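Local coordinates for GTP-binding protein REM 1 (PDB 2NZJ) that binds GDP with a magnesium ion and, as a Ras-family member of the Rad and Gem-like group, probably acts as a guanine-nucleotide switch in signalling, at residues L4-L9 and V55-W60; L45-E50 and V163-R168. All blocks are in the same frame, centred on the assembly; numbering follows the deposited sequence.

Contact 1: residues L4-L9 and V55-W60; sequences LYRVVL and VVVDTW
Four backbone hydrogen bonds join residues 4-9 to residues 55-57. Val-55 sits between two of them: its N-H bonds to Tyr-5 O at 2.9 Å, and its O accepts from Val-7 N at 2.8 Å. Val-57 repeats the pattern two residues on. Its N reaches Val-7 O at 2.8 Å, and its O accepts from Leu-9 N at 2.9 Å. All four are nearly straight at the hydrogen. Val-56 CA also makes a CA-H...O contact with Val-7 O.

On one face of the pair, Arg-6 lies over Val-57. The arginine chain is extended, with CG anti to the backbone N (chi1 -180°). This carries the guanidinium forward along the strand direction, until Val-57 CG2 sits over the centre of one of its faces, 3.5 Å from Arg-6 CZ. The contact is apolar methyl against flat group. Val-7, Val-56 and Leu-9 meet on the other face. Leu-9 CD1 touches Val-56 CG1 at 3.8 Å.

These are neighbouring parallel strands of the Ras-type P-loop GTPase sheet. Strand 4-10 lies between 50-57 and 80-86, and segments 4-9 and 55-57 run 25° apart.

Past Val-57 the second segment leaves the sheet. Trp-60 still brings its CB to 3.5 Å from Leu-9 O, but the end of the side chain leads away; Trp-60 also touches Cys-74.

Further out, helix 156-171 covers the Val-7 and Val-56 face, with Val-163 on Val-7 and Phe-160 on Val-56. On the Arg-6 face Val-8 packs on Tyr-81 and Cys-74. Asp-58 follows the strand directly, and its side chain lies about 4 Å from the magnesium ion. Its OD2 is hydrogen-bonded to Thr-18 OG1 of the P-loop.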
loop_
_atom_site.group_PDB
_atom_site.type_symbol
_atom_site.label_atom_id
_atom_site.label_comp_id
_atom_site.label_asym_id
_atom_site.label_seq_id
_atom_site.Cartn_x
_atom_site.Cartn_y
_atom_site.Cartn_z
ATOM N N LEU A 4 -10.464 -13.599 1.986
ATOM C CA LEU A 4 -10.667 -12.179 2.077
ATOM C C LEU A 4 -9.630 -11.617 3.034
ATOM O O LEU A 4 -9.397 -12.191 4.098
ATOM C CB LEU A 4 -12.072 -11.882 2.577
ATOM C CG LEU A 4 -12.486 -10.416 2.637
ATOM C CD1 LEU A 4 -13.852 -10.214 1.946
ATOM C CD2 LEU A 4 -12.498 -9.931 4.091
ATOM N N TYR A 5 -9.001 -10.508 2.632
ATOM C CA TYR A 5 -7.999 -9.843 3.448
ATOM C C TYR A 5 -8.211 -8.320 3.498
ATOM O O TYR A 5 -8.614 -7.705 2.522
ATOM C CB TYR A 5 -6.618 -10.119 2.876
ATOM C CG TYR A 5 -6.244 -11.570 2.746
ATOM C CD1 TYR A 5 -5.998 -12.132 1.494
ATOM C CD2 TYR A 5 -6.079 -12.375 3.877
ATOM C CE1 TYR A 5 -5.614 -13.472 1.364
ATOM C CE2 TYR A 5 -5.708 -13.715 3.771
ATOM C CZ TYR A 5 -5.467 -14.259 2.507
ATOM O OH TYR A 5 -5.088 -15.586 2.377
ATOM N N ARG A 6 -7.901 -7.731 4.648
ATOM C CA ARG A 6 -7.994 -6.287 4.860
ATOM C C ARG A 6 -6.603 -5.696 4.638
ATOM O O ARG A 6 -5.634 -6.074 5.311
ATOM C CB ARG A 6 -8.509 -5.993 6.283
ATOM C CG ARG A 6 -8.661 -4.536 6.658
ATOM C CD ARG A 6 -9.150 -4.399 8.109
ATOM N NE ARG A 6 -9.227 -2.992 8.551
ATOM C CZ ARG A 6 -10.291 -2.182 8.434
ATOM N NH1 ARG A 6 -11.415 -2.591 7.865
ATOM N NH2 ARG A 6 -10.230 -0.916 8.862
ATOM N N VAL A 7 -6.506 -4.805 3.661
ATOM C CA VAL A 7 -5.258 -4.162 3.293
ATOM C C VAL A 7 -5.363 -2.691 3.632
ATOM O O VAL A 7 -6.251 -1.993 3.139
ATOM C CB VAL A 7 -4.977 -4.254 1.772
ATOM C CG1 VAL A 7 -3.674 -3.495 1.419
ATOM C CG2 VAL A 7 -4.907 -5.711 1.324
ATOM N N VAL A 8 -4.444 -2.202 4.449
ATOM C CA VAL A 8 -4.538 -0.835 4.925
ATOM C C VAL A 8 -3.491 0.054 4.227
ATOM O O VAL A 8 -2.308 -0.294 4.230
ATOM C CB VAL A 8 -4.432 -0.796 6.468
ATOM C CG1 VAL A 8 -4.876 0.518 6.993
ATOM C CG2 VAL A 8 -5.294 -1.889 7.089
ATOM N N LEU A 9 -3.945 1.172 3.615
ATOM C CA LEU A 9 -3.046 2.173 2.951
ATOM C C LEU A 9 -2.603 3.275 3.917
ATOM O O LEU A 9 -3.425 4.018 4.429
ATOM C CB LEU A 9 -3.713 2.858 1.745
ATOM C CG LEU A 9 -3.896 2.081 0.442
ATOM C CD1 LEU A 9 -4.768 2.861 -0.532
ATOM C CD2 LEU A 9 -2.556 1.753 -0.190
ATOM N N VAL A 55 -10.075 -6.105 0.636
ATOM C CA VAL A 55 -10.757 -4.893 1.026
ATOM C C VAL A 55 -9.651 -3.887 1.357
ATOM O O VAL A 55 -8.889 -4.082 2.316
ATOM C CB VAL A 55 -11.692 -5.139 2.225
ATOM C CG1 VAL A 55 -12.346 -3.834 2.680
ATOM C CG2 VAL A 55 -12.760 -6.209 1.862
ATOM N N VAL A 56 -9.556 -2.831 0.544
ATOM C CA VAL A 56 -8.492 -1.840 0.667
ATOM C C VAL A 56 -9.057 -0.643 1.426
ATOM O O VAL A 56 -10.044 -0.034 0.993
ATOM C CB VAL A 56 -7.930 -1.436 -0.727
ATOM C CG1 VAL A 56 -7.000 -0.240 -0.630
ATOM C CG2 VAL A 56 -7.173 -2.618 -1.369
ATOM N N VAL A 57 -8.440 -0.339 2.568
ATOM C CA VAL A 57 -8.871 0.751 3.463
ATOM C C VAL A 57 -7.996 2.003 3.231
ATOM O O VAL A 57 -6.751 1.917 3.199
ATOM C CB VAL A 57 -8.791 0.322 4.956
ATOM C CG1 VAL A 57 -9.208 1.450 5.864
ATOM C CG2 VAL A 57 -9.688 -0.890 5.229
ATOM N N ASP A 58 -8.657 3.152 3.061
ATOM C CA ASP A 58 -8.003 4.421 2.737
ATOM C C ASP A 58 -8.483 5.528 3.657
ATOM O O ASP A 58 -8.977 6.555 3.209
ATOM C CB ASP A 58 -8.289 4.786 1.280
ATOM C CG ASP A 58 -7.721 6.134 0.895
ATOM O OD1 ASP A 58 -6.625 6.470 1.413
ATOM O OD2 ASP A 58 -8.372 6.855 0.081
ATOM N N THR A 59 -8.303 5.334 4.956
ATOM C CA THR A 59 -8.845 6.259 5.957
ATOM C C THR A 59 -7.778 6.917 6.823
ATOM O O THR A 59 -8.102 7.627 7.756
ATOM C CB THR A 59 -9.849 5.515 6.902
ATOM O OG1 THR A 59 -9.165 4.474 7.630
ATOM C CG2 THR A 59 -11.014 4.912 6.107
ATOM N N TRP A 60 -6.514 6.705 6.503
ATOM C CA TRP A 60 -5.407 7.167 7.341
ATOM C C TRP A 60 -5.284 8.689 7.327
ATOM O O TRP A 60 -5.076 9.272 6.262
ATOM C CB TRP A 60 -4.104 6.520 6.846
ATOM C CG TRP A 60 -2.906 7.039 7.532
ATOM C CD1 TRP A 60 -2.000 7.924 7.041
ATOM C CD2 TRP A 60 -2.488 6.720 8.861
ATOM N NE1 TRP A 60 -1.027 8.168 7.976
ATOM C CE2 TRP A 60 -1.304 7.445 9.108
ATOM C CE3 TRP A 60 -2.994 5.874 9.863
ATOM C CZ2 TRP A 60 -0.611 7.361 10.326
ATOM C CZ3 TRP A 60 -2.311 5.788 11.074
ATOM C CH2 TRP A 60 -1.129 6.534 11.298
#

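Contact 2: residues L45-E50 and V163-R168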
loop_
_atom_site.group_PDB
_atom_site.type_symbol
_atom_site.label_atom_id
_atom_site.label_comp_id
_atom_site.label_asym_id
_atom_site.label_seq_id
_atom_site.Cartn_x
_atom_site.Cartn_y
_atom_site.Cartn_z
ATOM N N LEU A 45 -9.691 -10.401 -6.967
ATOM C CA LEU A 45 -8.669 -10.481 -7.997
ATOM C C LEU A 45 -8.308 -11.919 -8.308
ATOM O O LEU A 45 -8.212 -12.748 -7.403
ATOM C CB LEU A 45 -7.393 -9.786 -7.536
ATOM C CG LEU A 45 -7.473 -8.295 -7.373
ATOM C CD1 LEU A 45 -6.179 -7.817 -6.732
ATOM C CD2 LEU A 45 -7.740 -7.634 -8.710
ATOM N N THR A 46 -8.081 -12.192 -9.586
ATOM C CA THR A 46 -7.616 -13.492 -10.032
ATOM C C THR A 46 -6.098 -13.445 -10.205
ATOM O O THR A 46 -5.578 -12.706 -11.028
ATOM C CB THR A 46 -8.311 -13.899 -11.357
ATOM O OG1 THR A 46 -9.713 -14.102 -11.112
ATOM C CG2 THR A 46 -7.728 -15.191 -11.936
ATOM N N VAL A 47 -5.390 -14.230 -9.408
ATOM C CA VAL A 47 -3.931 -14.239 -9.418
ATOM C C VAL A 47 -3.489 -15.691 -9.392
ATOM O O VAL A 47 -4.040 -16.493 -8.642
ATOM C CB VAL A 47 -3.376 -13.510 -8.216
ATOM C CG1 VAL A 47 -1.874 -13.332 -8.353
ATOM C CG2 VAL A 47 -4.036 -12.174 -8.093
ATOM N N ASP A 48 -2.516 -16.030 -10.237
ATOM C CA ASP A 48 -2.043 -17.419 -10.393
ATOM C C ASP A 48 -3.225 -18.403 -10.434
ATOM O O ASP A 48 -3.234 -19.434 -9.746
ATOM C CB ASP A 48 -1.058 -17.778 -9.273
ATOM C CG ASP A 48 0.115 -16.790 -9.180
ATOM O OD1 ASP A 48 0.749 -16.500 -10.213
ATOM O OD2 ASP A 48 0.409 -16.310 -8.073
ATOM N N GLY A 49 -4.239 -18.052 -11.224
ATOM C CA GLY A 49 -5.405 -18.915 -11.456
ATOM C C GLY A 49 -6.393 -19.065 -10.312
ATOM O O GLY A 49 -7.278 -19.908 -10.386
ATOM N N GLU A 50 -6.261 -18.225 -9.279
ATOM C CA GLU A 50 -6.997 -18.360 -8.007
ATOM C C GLU A 50 -7.570 -17.007 -7.579
ATOM O O GLU A 50 -6.885 -15.992 -7.621
ATOM C CB GLU A 50 -6.036 -18.905 -6.930
ATOM C CG GLU A 50 -6.541 -18.935 -5.474
ATOM C CD GLU A 50 -5.447 -19.338 -4.442
ATOM O OE1 GLU A 50 -4.385 -19.892 -4.829
ATOM O OE2 GLU A 50 -5.659 -19.105 -3.226
ATOM N N VAL A 163 0.575 -8.026 -3.305
ATOM C CA VAL A 163 0.012 -8.141 -1.965
ATOM C C VAL A 163 -0.691 -9.496 -1.783
ATOM O O VAL A 163 -0.460 -10.194 -0.781
ATOM C CB VAL A 163 -1.004 -7.008 -1.670
ATOM C CG1 VAL A 163 -1.713 -7.255 -0.382
ATOM C CG2 VAL A 163 -0.313 -5.664 -1.650
ATOM N N VAL A 164 -1.542 -9.874 -2.742
ATOM C CA VAL A 164 -2.214 -11.190 -2.680
ATOM C C VAL A 164 -1.182 -12.300 -2.518
ATOM O O VAL A 164 -1.302 -13.139 -1.621
ATOM C CB VAL A 164 -3.026 -11.524 -3.945
ATOM C CG1 VAL A 164 -3.560 -12.931 -3.860
ATOM C CG2 VAL A 164 -4.157 -10.518 -4.187
ATOM N N ARG A 165 -0.159 -12.301 -3.371
ATOM C CA ARG A 165 0.861 -13.371 -3.322
ATOM C C ARG A 165 1.557 -13.446 -1.973
ATOM O O ARG A 165 1.749 -14.526 -1.451
ATOM C CB ARG A 165 1.931 -13.212 -4.420
ATOM C CG ARG A 165 1.433 -13.580 -5.800
ATOM C CD ARG A 165 2.527 -13.584 -6.788
ATOM N NE ARG A 165 1.985 -13.899 -8.104
ATOM C CZ ARG A 165 1.647 -13.002 -9.039
ATOM N NH1 ARG A 165 1.825 -11.694 -8.851
ATOM N NH2 ARG A 165 1.140 -13.435 -10.195
ATOM N N GLN A 166 1.933 -12.299 -1.418
ATOM C CA GLN A 166 2.583 -12.262 -0.118
ATOM C C GLN A 166 1.675 -12.783 0.997
ATOM O O GLN A 166 2.123 -13.479 1.918
ATOM C CB GLN A 166 2.999 -10.841 0.205
ATOM C CG GLN A 166 4.033 -10.278 -0.727
ATOM C CD GLN A 166 5.290 -11.095 -0.726
ATOM O OE1 GLN A 166 5.767 -11.491 0.339
ATOM N NE2 GLN A 166 5.822 -11.387 -1.914
ATOM N N LEU A 167 0.392 -12.436 0.920
ATOM C CA LEU A 167 -0.587 -12.935 1.883
ATOM C C LEU A 167 -0.727 -14.464 1.809
ATOM O O LEU A 167 -0.910 -15.120 2.824
ATOM C CB LEU A 167 -1.954 -12.264 1.665
ATOM C CG LEU A 167 -2.073 -10.802 2.111
ATOM C CD1 LEU A 167 -3.394 -10.182 1.670
ATOM C CD2 LEU A 167 -1.883 -10.665 3.625
ATOM N N ARG A 168 -0.645 -15.019 0.603
ATOM C CA ARG A 168 -0.751 -16.462 0.404
ATOM C C ARG A 168 0.469 -17.214 0.920
ATOM O O ARG A 168 0.377 -18.391 1.263
ATOM C CB ARG A 168 -0.945 -16.790 -1.071
ATOM C CG ARG A 168 -2.304 -16.433 -1.618
ATOM C CD ARG A 168 -2.340 -16.625 -3.130
ATOM N NE ARG A 168 -3.652 -16.300 -3.679
ATOM C CZ ARG A 168 -3.972 -16.332 -4.965
ATOM N NH1 ARG A 168 -3.068 -16.682 -5.864
ATOM N NH2 ARG A 168 -5.201 -16.024 -5.351
#
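Strands 40-47 and 50-57 form a beta hairpin, and its type I' turn, Val-47 to Glu-50, is held by two arginines of helix 156-171. Arg-168 enters the end of the hairpin. Its NH1 bonds to Val-47 O at 2.9 Å and its NH2 to Glu-50 O at 2.8 Å. Both oxygens lie in the guanidinium plane, yet each is approached from above its own carbonyl plane. The opposite face of each carbonyl is used by the hairpin's own N-H, so each oxygen has two donors. NH2 also bonds to Thr-52 OG1.

The guanidinium of Arg-168 is sandwiched. Val-164 CG1 lies on one face, and the Glu-50 carboxylate stacks on the other with the planes only 10° apart. Glu-50 OE2 is 3.5 Å from Arg-168 NE, but well out of plane, making a salt bridge of charge alone.

Arg-165 grips Asp-48 side-on. Its NE meets OD2 at 2.9 Å and its NH2 meets OD1 at 3.1 Å, across planes turned 56° apart. Asp-48 CG stands beside its own backbone N (chi1 -55°), which points the carboxylate at the helix. Val-47 CG1 covers one face of this guanidinium, 3.5 Å from Arg-165 NH2. Deeper in, Val-164 CG2 touches Val-47 CG2 at 4.2 Å. The C-terminal helix thus packs against the hairpin of strands 40-47 and 50-57, as in the Ras-type GTPase fold.

Overall arrangement
Both contacts reach the same sheet, and helix 156-171, part of contact 2, also packs on contact 1. Contact 1 joins two parallel strands, with about 8 Å between its centre and that of the chain, and about half of its touching residues are buried. Contact 2 is farther out, its centre at about 15 Å, and lies at the tip of a hairpin. Strand 50-57 begins at contact 2 and ends in contact 1. The helix bridges them: Tyr-5 CD1 lies 3.3 Å from Leu-167 CD1, and Val-7 packs on Val-163. Backbone bonds and valines dominate in the sheet, where one end leads to the magnesium site. At the hairpin turn, arginine side chains bond to carbonyls and a carboxylate.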